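Local coordinates for protein cystathionine gamma-lyase (Saccharomyces cerevisiae, PDB 1N8P) that belongs to the Cys/Met metabolism family of pyridoxal-5'-phosphate-dependent enzymes and binds pyridoxal-5'-phosphate, at residues Asn206-Val211 and His254-Gln259. Sequence-based numbering, arbitrary orientation.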
loop_
_atom_site.group_PDB
_atom_site.type_symbol
_atom_site.label_atom_id
_atom_site.label_comp_id
_atom_site.label_asym_id
_atom_site.label_seq_id
_atom_site.Cartn_x
_atom_site.Cartn_y
_atom_site.Cartn_z
ATOM N N ASN A 206 -12.869 -0.011 -10.867
ATOM C CA ASN A 206 -11.653 -0.529 -10.280
ATOM C C ASN A 206 -11.612 -1.984 -10.700
ATOM O O ASN A 206 -10.572 -2.489 -11.174
ATOM C CB ASN A 206 -11.692 -0.449 -8.762
ATOM C CG ASN A 206 -10.609 -1.279 -8.127
ATOM O OD1 ASN A 206 -10.733 -2.492 -7.991
ATOM N ND2 ASN A 206 -9.536 -0.638 -7.760
ATOM N N GLY A 207 -12.769 -2.631 -10.483
ATOM C CA GLY A 207 -13.007 -4.006 -10.846
ATOM C C GLY A 207 -12.221 -5.153 -10.261
ATOM O O GLY A 207 -12.303 -6.271 -10.778
ATOM N N HIS A 208 -11.453 -4.916 -9.207
ATOM C CA HIS A 208 -10.702 -6.001 -8.617
ATOM C C HIS A 208 -11.158 -6.288 -7.189
ATOM O O HIS A 208 -10.498 -7.004 -6.433
ATOM C CB HIS A 208 -9.223 -5.677 -8.711
ATOM C CG HIS A 208 -8.702 -5.720 -10.114
ATOM N ND1 HIS A 208 -8.092 -6.828 -10.648
ATOM C CD2 HIS A 208 -8.794 -4.829 -11.124
ATOM C CE1 HIS A 208 -7.828 -6.624 -11.925
ATOM N NE2 HIS A 208 -8.246 -5.418 -12.238
ATOM N N SER A 209 -12.296 -5.711 -6.821
ATOM C CA SER A 209 -12.889 -5.926 -5.509
ATOM C C SER A 209 -12.096 -5.488 -4.292
ATOM O O SER A 209 -12.372 -5.938 -3.190
ATOM C CB SER A 209 -13.227 -7.397 -5.378
ATOM O OG SER A 209 -13.816 -7.873 -6.584
ATOM N N ASP A 210 -11.153 -4.572 -4.473
ATOM C CA ASP A 210 -10.322 -4.106 -3.374
ATOM C C ASP A 210 -10.420 -2.633 -3.100
ATOM O O ASP A 210 -9.519 -2.060 -2.511
ATOM C CB ASP A 210 -8.872 -4.468 -3.664
ATOM C CG ASP A 210 -8.487 -4.198 -5.111
ATOM O OD1 ASP A 210 -7.516 -4.801 -5.602
ATOM O OD2 ASP A 210 -9.170 -3.382 -5.757
ATOM N N VAL A 211 -11.504 -2.002 -3.514
ATOM C CA VAL A 211 -11.662 -0.572 -3.274
ATOM C C VAL A 211 -13.128 -0.211 -3.248
ATOM O O VAL A 211 -13.899 -0.715 -4.069
ATOM C CB VAL A 211 -11.005 0.312 -4.405
ATOM C CG1 VAL A 211 -11.372 1.750 -4.224
ATOM C CG2 VAL A 211 -9.515 0.210 -4.352
ATOM N N HIS A 254 -12.164 -1.733 -20.439
ATOM C CA HIS A 254 -12.695 -2.112 -21.731
ATOM C C HIS A 254 -12.419 -3.571 -22.047
ATOM O O HIS A 254 -13.267 -4.238 -22.642
ATOM C CB HIS A 254 -12.154 -1.200 -22.823
ATOM C CG HIS A 254 -10.675 -1.148 -22.872
ATOM N ND1 HIS A 254 -9.944 -1.822 -23.821
ATOM C CD2 HIS A 254 -9.780 -0.595 -22.022
ATOM C CE1 HIS A 254 -8.658 -1.696 -23.543
ATOM N NE2 HIS A 254 -8.534 -0.956 -22.454
ATOM N N LEU A 255 -11.257 -4.092 -21.671
ATOM C CA LEU A 255 -11.016 -5.512 -21.943
ATOM C C LEU A 255 -11.873 -6.401 -21.019
ATOM O O LEU A 255 -12.490 -7.354 -21.462
ATOM C CB LEU A 255 -9.543 -5.858 -21.781
ATOM C CG LEU A 255 -8.648 -5.086 -22.755
ATOM C CD1 LEU A 255 -7.214 -5.534 -22.594
ATOM C CD2 LEU A 255 -9.120 -5.317 -24.185
ATOM N N ARG A 256 -11.929 -6.077 -19.740
ATOM C CA ARG A 256 -12.731 -6.865 -18.806
ATOM C C ARG A 256 -14.211 -6.862 -19.160
ATOM O O ARG A 256 -14.797 -7.904 -19.348
ATOM C CB ARG A 256 -12.564 -6.357 -17.368
ATOM C CG ARG A 256 -11.215 -6.594 -16.793
ATOM C CD ARG A 256 -11.178 -6.204 -15.331
ATOM N NE ARG A 256 -10.833 -4.811 -15.092
ATOM C CZ ARG A 256 -11.719 -3.842 -14.925
ATOM N NH1 ARG A 256 -12.997 -4.120 -14.989
ATOM N NH2 ARG A 256 -11.325 -2.608 -14.634
ATOM N N VAL A 257 -14.816 -5.687 -19.240
ATOM C CA VAL A 257 -16.236 -5.554 -19.567
ATOM C C VAL A 257 -16.644 -6.163 -20.902
ATOM O O VAL A 257 -17.769 -6.614 -21.078
ATOM C CB VAL A 257 -16.615 -4.102 -19.572
ATOM C CG1 VAL A 257 -17.989 -3.936 -20.124
ATOM C CG2 VAL A 257 -16.535 -3.555 -18.156
ATOM N N ARG A 258 -15.717 -6.172 -21.848
ATOM C CA ARG A 258 -15.976 -6.730 -23.171
ATOM C C ARG A 258 -16.119 -8.244 -23.065
ATOM O O ARG A 258 -16.952 -8.842 -23.727
ATOM C CB ARG A 258 -14.807 -6.383 -24.128
ATOM C CG ARG A 258 -15.040 -6.676 -25.608
ATOM C CD ARG A 258 -15.981 -5.663 -26.201
ATOM N NE ARG A 258 -16.393 -6.004 -27.557
ATOM C CZ ARG A 258 -17.406 -5.424 -28.191
ATOM N NH1 ARG A 258 -18.112 -4.473 -27.593
ATOM N NH2 ARG A 258 -17.723 -5.802 -29.420
ATOM N N GLN A 259 -15.288 -8.846 -22.226
ATOM C CA GLN A 259 -15.269 -10.282 -22.029
ATOM C C GLN A 259 -16.429 -10.757 -21.143
ATOM O O GLN A 259 -17.125 -11.716 -21.455
ATOM C CB GLN A 259 -13.946 -10.652 -21.391
ATOM C CG GLN A 259 -13.770 -12.121 -21.138
ATOM C CD GLN A 259 -13.630 -12.862 -22.395
ATOM O OE1 GLN A 259 -12.904 -12.444 -23.279
ATOM N NE2 GLN A 259 -14.318 -13.985 -22.506
#
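R256 lays one face of its guanidinium group over G207, whose CA lies toward the rim of that face, 4.1 Å from R256 NH1. The side chain leaves helix 253-271 pointing at the loop and bends at chi3 (-89°), and one face of the planar end comes to lie against G207 CA. On the same loop, the H208 ring approaches obliquely, its NE2 3.9 Å from R256 NE, with ring and guanidinium planes 82° apart. N206 O lies 3.5 Å from R256 NH2, near but not hydrogen-bonded. The polar grip comes from residues just before each segment: on the helix side T252 OG1 bonds to NE and G249 O to NH2, and on the loop side Y204 O bonds to NH1, three bonds that would hold the rotation of the buried group. The loop in turn is shaped from within, as N206 OD1 accepts a 2.8 Å hydrogen bond from H208 N, and G207 between them adopts a positive phi of 62°. N206 and H208 pack on R248 of a second subunit, so the turn lies at a subunit interface. The arrangement is an Asx turn packed against an arginine of helix 253-271, within the loop that joins strands 196-200 and 214-218 of the large mixed sheet in the aminotransferase-like fold of this PLP-dependent enzyme, with the N206 side chain about 10 Å from the bound pyridoxal-5'-phosphate.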